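Lipolytic enzyme, G-D-S-L family (Bacteroides thetaiotaomicron, PDB 7BR2) metabolizes the drug diltiazem and is a serine esterase of the SGNH (GDSL) hydrolase superfamily, possibly with lysophospholipase activity. Local coordinates at residues Q11-F16 / L221-F226; S92-Y97 / K153-T158. All blocks are in the same frame, centred on the assembly; numbering follows the deposited sequence.

Contact 1 (Q11-F16 / L221-F226); sequences QTVKPF and LKAQGF
Thr12 and Val13 both turn their backbone N-H groups onto one acceptor, the carbonyl of Ala223 at the C-terminal end of helix 210-223. Thr12 N lies 2.9 Å from Ala223 O, in the carbonyl plane and on a lone pair. Val13 N lies 3.0 Å from the same Ala223 O but is tilted 33° from that plane. Gln11 CA adds a C-H...O contact to this oxygen. The helix ends in a Schellman motif with Gly225, at positive phi, as its C' residue. Gln224 CA makes a C-H...O contact with Val13 O.

The extended Gln224 side chain puts NE2 3.4 Å above the centre of the Phe16 ring, the amide steeply inclined to it. The same NE2 gives only a weak hydrogen bond to Lys14 O at 3.1 Å, while OE1 is bonded to Tyr43. Pro15 CB meets Phe226 CZ at 3.6 Å. A water lies within hydrogen-bonding distance of both Gln11 OE1 and Gln224 O. Thr12 OG1 bonds Phe177 O and Lys14 N bonds Glu176, placing 11-16 along strand 176-179.

Segment 11-16 gives two N-H donors to a carbonyl where a further turn would supply one. Tyr43, Lys14 O and the Phe16 face probably set the Gln224 amide's orientation.

Contact 2 (S92-Y97 / K153-T158); sequences SGYYEY and KKKNET
Lys155 and Tyr97 carry this contact, one by its charged end and the other by its ring and hydroxyl. Lys155 runs extended from CB to CE and bends only at its last torsion (chi4 66°), which turns NZ to the 92-97 loop. NZ donates to Ser92 OG at 2.7 Å and to Gly93 O at 2.8 Å. It also bonds Met89 O. Ser92 holds OG between its backbone N and carbonyl carbon (chi1 45°), facing the ammonium group, and this OG is also bonded to Gly88 O.

Tyr94 covers NZ from another direction. The ammonium nitrogen stands over one ring face, offset toward the rim, 3.8 Å from the Tyr94 centroid, a cation-pi contact. The Tyr94 hydroxyl is bonded to Asn90.

The Tyr97 ring packs against the first turn of helix 155-173. Lys155 CA sits over the centre of one face, a CH-pi contact at 4.0 Å from the Tyr97 centroid. At the far end, Tyr97 OH gives a hydrogen bond to Ser92 O at 2.8 Å. It also meets Thr158 OG1 at 2.6 Å, near the ring plane.

Tyr94 lies near a putative Ser-His-Asp triad. Three hydrogen bonds and the Tyr94 face grip the Lys155 ammonium group, joining the loop after strand 82-85 to helix 155-173. Neutral oxygens and this ring face probably stabilise the buried charge.

How the contacts relate
From the N terminus, the chain passes through 11-16 before entering strand 21-26 of the SGNH hydrolase domain's parallel sheet. After strand 82-85 it reaches 92-97, then helix 102-125 and strand 131-136. Contact 2 closes this shorter loop when 153-158 begins helix 155-173. The chain goes on through strand 176-179 to helix 210-223, where 221-226 closes the long loop of contact 1. Contact 2 is thus nested inside the loop closed by contact 1. Their centres are 30 Å apart and their nearest atoms about 17 Å. Contact 1 joins the N-terminal segment to the end of helix 210-223; contact 2 joins the loop before helix 102-125 to the start of helix 155-173.

Contact 1 (Q11-F16 / L221-F226)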
loop_
_atom_site.group_PDB
_atom_site.type_symbol
_atom_site.label_atom_id
_atom_site.label_comp_id
_atom_site.label_asym_id
_atom_site.label_seq_id
_atom_site.Cartn_x
_atom_site.Cartn_y
_atom_site.Cartn_z
ATOM N N GLN A 11 0.870 -9.476 -14.644
ATOM C CA GLN A 11 1.797 -8.350 -14.578
ATOM C C GLN A 11 1.575 -7.365 -15.723
ATOM O O GLN A 11 1.771 -7.698 -16.897
ATOM C CB GLN A 11 3.243 -8.852 -14.602
ATOM C CG GLN A 11 4.288 -7.727 -14.729
ATOM C CD GLN A 11 5.730 -8.213 -14.598
ATOM O OE1 GLN A 11 6.000 -9.246 -13.987
ATOM N NE2 GLN A 11 6.664 -7.466 -15.180
ATOM N N THR A 12 1.196 -6.138 -15.365
ATOM C CA THR A 12 1.104 -5.030 -16.299
ATOM C C THR A 12 2.032 -3.883 -15.913
ATOM O O THR A 12 2.115 -2.890 -16.647
ATOM C CB THR A 12 -0.341 -4.517 -16.384
ATOM O OG1 THR A 12 -0.746 -4.010 -15.105
ATOM C CG2 THR A 12 -1.287 -5.649 -16.792
ATOM N N VAL A 13 2.735 -3.997 -14.785
ATOM C CA VAL A 13 3.606 -2.950 -14.255
ATOM C C VAL A 13 4.920 -3.595 -13.837
ATOM O O VAL A 13 4.922 -4.568 -13.076
ATOM C CB VAL A 13 2.947 -2.215 -13.068
ATOM C CG1 VAL A 13 3.920 -1.214 -12.428
ATOM C CG2 VAL A 13 1.688 -1.502 -13.526
ATOM N N LYS A 14 6.037 -3.077 -14.338
ATOM C CA LYS A 14 7.309 -3.681 -13.966
ATOM C C LYS A 14 7.571 -3.485 -12.477
ATOM O O LYS A 14 7.219 -2.440 -11.919
ATOM C CB LYS A 14 8.482 -3.096 -14.749
ATOM C CG LYS A 14 8.819 -3.810 -16.033
ATOM C CD LYS A 14 9.940 -3.063 -16.736
ATOM C CE LYS A 14 9.487 -1.756 -17.364
ATOM N NZ LYS A 14 10.608 -1.105 -18.110
ATOM N N PRO A 15 8.167 -4.471 -11.807
ATOM C CA PRO A 15 8.497 -4.303 -10.388
ATOM C C PRO A 15 9.520 -3.195 -10.183
ATOM O O PRO A 15 10.273 -2.829 -11.086
ATOM C CB PRO A 15 9.091 -5.662 -9.992
ATOM C CG PRO A 15 9.427 -6.348 -11.295
ATOM C CD PRO A 15 8.463 -5.832 -12.296
ATOM N N PHE A 16 9.537 -2.646 -8.972
ATOM C CA PHE A 16 10.595 -1.709 -8.617
ATOM C C PHE A 16 11.906 -2.474 -8.411
ATOM O O PHE A 16 11.910 -3.645 -8.012
ATOM C CB PHE A 16 10.213 -0.933 -7.344
ATOM C CG PHE A 16 8.862 -0.241 -7.420
ATOM C CD1 PHE A 16 8.474 0.429 -8.563
ATOM C CD2 PHE A 16 7.982 -0.270 -6.338
ATOM C CE1 PHE A 16 7.233 1.069 -8.634
ATOM C CE2 PHE A 16 6.735 0.371 -6.402
ATOM C CZ PHE A 16 6.363 1.037 -7.557
ATOM N N LEU A 221 0.669 -5.044 -6.186
ATOM C CA LEU A 221 1.720 -6.054 -6.171
ATOM C C LEU A 221 1.422 -7.171 -7.165
ATOM O O LEU A 221 2.338 -7.707 -7.799
ATOM C CB LEU A 221 1.869 -6.624 -4.761
ATOM C CG LEU A 221 2.378 -5.591 -3.758
ATOM C CD1 LEU A 221 2.254 -6.118 -2.345
ATOM C CD2 LEU A 221 3.815 -5.211 -4.100
ATOM N N LYS A 222 0.146 -7.520 -7.334
ATOM C CA LYS A 222 -0.208 -8.522 -8.336
ATOM C C LYS A 222 0.052 -7.987 -9.741
ATOM O O LYS A 222 0.552 -8.714 -10.607
ATOM C CB LYS A 222 -1.662 -8.986 -8.141
ATOM C CG LYS A 222 -2.222 -9.911 -9.244
ATOM C CD LYS A 222 -3.449 -10.724 -8.764
ATOM C CE LYS A 222 -4.709 -10.104 -9.329
ATOM N NZ LYS A 222 -5.953 -10.797 -8.931
ATOM N N ALA A 223 -0.227 -6.707 -9.967
ATOM C CA ALA A 223 0.116 -6.084 -11.239
ATOM C C ALA A 223 1.620 -6.029 -11.469
ATOM O O ALA A 223 2.058 -5.887 -12.615
ATOM C CB ALA A 223 -0.479 -4.676 -11.318
ATOM N N GLN A 224 2.423 -6.122 -10.418
ATOM C CA GLN A 224 3.870 -6.202 -10.578
ATOM C C GLN A 224 4.372 -7.645 -10.645
ATOM O O GLN A 224 5.590 -7.874 -10.613
ATOM C CB GLN A 224 4.574 -5.436 -9.450
ATOM C CG GLN A 224 4.324 -3.925 -9.485
ATOM C CD GLN A 224 5.260 -3.150 -8.555
ATOM O OE1 GLN A 224 5.358 -3.459 -7.367
ATOM N NE2 GLN A 224 5.926 -2.127 -9.086
ATOM N N GLY A 225 3.465 -8.619 -10.734
ATOM C CA GLY A 225 3.875 -9.987 -10.979
ATOM C C GLY A 225 4.291 -10.782 -9.762
ATOM O O GLY A 225 5.058 -11.739 -9.906
ATOM N N PHE A 226 3.838 -10.399 -8.564
ATOM C CA PHE A 226 4.200 -11.098 -7.337
ATOM C C PHE A 226 3.143 -12.090 -6.864
ATOM O O PHE A 226 3.392 -12.814 -5.891
ATOM C CB PHE A 226 4.462 -10.084 -6.213
ATOM C CG PHE A 226 5.567 -9.110 -6.522
ATOM C CD1 PHE A 226 6.781 -9.553 -7.035
ATOM C CD2 PHE A 226 5.380 -7.750 -6.326
ATOM C CE1 PHE A 226 7.795 -8.657 -7.333
ATOM C CE2 PHE A 226 6.385 -6.846 -6.623
ATOM C CZ PHE A 226 7.593 -7.295 -7.130
HETATM O O HOH W 1 7.481 -9.783 -11.262
#

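Contact 2 (S92-Y97 / K153-T158)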
loop_
_atom_site.group_PDB
_atom_site.type_symbol
_atom_site.label_atom_id
_atom_site.label_comp_id
_atom_site.label_asym_id
_atom_site.label_seq_id
_atom_site.Cartn_x
_atom_site.Cartn_y
_atom_site.Cartn_z
ATOM N N SER A 92 -14.813 13.692 -10.518
ATOM C CA SER A 92 -16.126 13.221 -10.941
ATOM C C SER A 92 -17.270 14.028 -10.336
ATOM O O SER A 92 -18.355 14.075 -10.926
ATOM C CB SER A 92 -16.299 11.753 -10.572
ATOM O OG SER A 92 -15.858 11.525 -9.247
ATOM N N GLY A 93 -17.062 14.676 -9.196
ATOM C CA GLY A 93 -18.127 15.406 -8.540
ATOM C C GLY A 93 -18.988 14.527 -7.648
ATOM O O GLY A 93 -18.834 13.304 -7.574
ATOM N N TYR A 94 -19.915 15.170 -6.937
ATOM C CA TYR A 94 -20.630 14.436 -5.897
ATOM C C TYR A 94 -22.149 14.641 -5.901
ATOM O O TYR A 94 -22.890 13.839 -6.483
ATOM C CB TYR A 94 -20.052 14.820 -4.534
ATOM C CG TYR A 94 -18.602 14.422 -4.337
ATOM C CD1 TYR A 94 -18.277 13.168 -3.829
ATOM C CD2 TYR A 94 -17.557 15.298 -4.644
ATOM C CE1 TYR A 94 -16.965 12.791 -3.631
ATOM C CE2 TYR A 94 -16.224 14.927 -4.448
ATOM C CZ TYR A 94 -15.944 13.666 -3.940
ATOM O OH TYR A 94 -14.649 13.264 -3.740
ATOM N N TYR A 95 -22.621 15.713 -5.258
ATOM C CA TYR A 95 -24.046 15.826 -4.934
ATOM C C TYR A 95 -24.911 15.985 -6.184
ATOM O O TYR A 95 -26.037 15.472 -6.234
ATOM C CB TYR A 95 -24.270 16.984 -3.961
ATOM C CG TYR A 95 -23.814 16.690 -2.546
ATOM C CD1 TYR A 95 -22.509 16.960 -2.142
ATOM C CD2 TYR A 95 -24.690 16.145 -1.612
ATOM C CE1 TYR A 95 -22.086 16.696 -0.843
ATOM C CE2 TYR A 95 -24.277 15.877 -0.309
ATOM C CZ TYR A 95 -22.974 16.156 0.071
ATOM O OH TYR A 95 -22.555 15.888 1.362
ATOM N N GLU A 96 -24.413 16.694 -7.201
ATOM C CA GLU A 96 -25.210 16.964 -8.393
ATOM C C GLU A 96 -25.631 15.709 -9.147
ATOM O O GLU A 96 -26.496 15.806 -10.026
ATOM C CB GLU A 96 -24.450 17.867 -9.362
ATOM C CG GLU A 96 -24.259 19.309 -8.930
ATOM C CD GLU A 96 -23.056 19.512 -8.022
ATOM O OE1 GLU A 96 -22.626 18.542 -7.355
ATOM O OE2 GLU A 96 -22.514 20.640 -8.020
ATOM N N TYR A 97 -25.053 14.541 -8.850
ATOM C CA TYR A 97 -25.507 13.332 -9.531
ATOM C C TYR A 97 -26.923 12.963 -9.128
ATOM O O TYR A 97 -27.592 12.235 -9.868
ATOM C CB TYR A 97 -24.574 12.149 -9.254
ATOM C CG TYR A 97 -23.325 12.178 -10.090
ATOM C CD1 TYR A 97 -23.372 11.878 -11.451
ATOM C CD2 TYR A 97 -22.096 12.526 -9.535
ATOM C CE1 TYR A 97 -22.232 11.916 -12.237
ATOM C CE2 TYR A 97 -20.946 12.569 -10.315
ATOM C CZ TYR A 97 -21.021 12.265 -11.668
ATOM O OH TYR A 97 -19.893 12.306 -12.459
ATOM N N LYS A 153 -25.585 8.715 -7.385
ATOM C CA LYS A 153 -25.910 7.702 -8.383
ATOM C C LYS A 153 -25.067 7.865 -9.640
ATOM O O LYS A 153 -24.989 8.953 -10.222
ATOM C CB LYS A 153 -27.405 7.764 -8.729
ATOM C CG LYS A 153 -28.311 7.227 -7.633
ATOM C CD LYS A 153 -29.787 7.203 -8.021
ATOM C CE LYS A 153 -30.564 8.429 -7.567
ATOM N NZ LYS A 153 -30.433 9.591 -8.467
ATOM N N LYS A 154 -24.451 6.762 -10.059
ATOM C CA LYS A 154 -23.671 6.650 -11.287
ATOM C C LYS A 154 -22.370 7.460 -11.271
ATOM O O LYS A 154 -21.749 7.665 -12.322
ATOM C CB LYS A 154 -24.525 6.990 -12.512
ATOM C CG LYS A 154 -25.660 5.986 -12.703
ATOM C CD LYS A 154 -25.008 4.639 -13.003
ATOM C CE LYS A 154 -25.979 3.507 -13.264
ATOM N NZ LYS A 154 -25.236 2.233 -13.479
ATOM N N LYS A 155 -21.919 7.870 -10.085
ATOM C CA LYS A 155 -20.668 8.611 -9.967
ATOM C C LYS A 155 -19.475 7.750 -10.392
ATOM O O LYS A 155 -18.561 8.223 -11.097
ATOM C CB LYS A 155 -20.543 9.127 -8.527
ATOM C CG LYS A 155 -19.148 9.437 -8.033
ATOM C CD LYS A 155 -19.188 10.047 -6.637
ATOM C CE LYS A 155 -17.787 10.293 -6.078
ATOM N NZ LYS A 155 -17.030 11.318 -6.837
ATOM N N ASN A 156 -19.493 6.466 -10.033
ATOM C CA ASN A 156 -18.386 5.614 -10.436
ATOM C C ASN A 156 -18.321 5.408 -11.943
ATOM O O ASN A 156 -17.264 5.025 -12.451
ATOM C CB ASN A 156 -18.447 4.255 -9.753
ATOM C CG ASN A 156 -17.116 3.557 -9.784
ATOM O OD1 ASN A 156 -16.115 4.124 -9.359
ATOM N ND2 ASN A 156 -17.076 2.353 -10.341
ATOM N N GLU A 157 -19.404 5.675 -12.680
ATOM C CA GLU A 157 -19.334 5.555 -14.136
ATOM C C GLU A 157 -18.519 6.690 -14.748
ATOM O O GLU A 157 -17.742 6.471 -15.687
ATOM C CB GLU A 157 -20.743 5.508 -14.730
ATOM C CG GLU A 157 -21.648 4.442 -14.090
ATOM C CD GLU A 157 -21.011 3.052 -14.019
ATOM O OE1 GLU A 157 -20.403 2.613 -15.017
ATOM O OE2 GLU A 157 -21.119 2.397 -12.954
ATOM N N THR A 158 -18.676 7.912 -14.229
ATOM C CA THR A 158 -17.793 8.999 -14.640
ATOM C C THR A 158 -16.346 8.693 -14.250
ATOM O O THR A 158 -15.411 8.937 -15.033
ATOM C CB THR A 158 -18.267 10.312 -14.016
ATOM O OG1 THR A 158 -19.597 10.601 -14.460
ATOM C CG2 THR A 158 -17.351 11.482 -14.388
#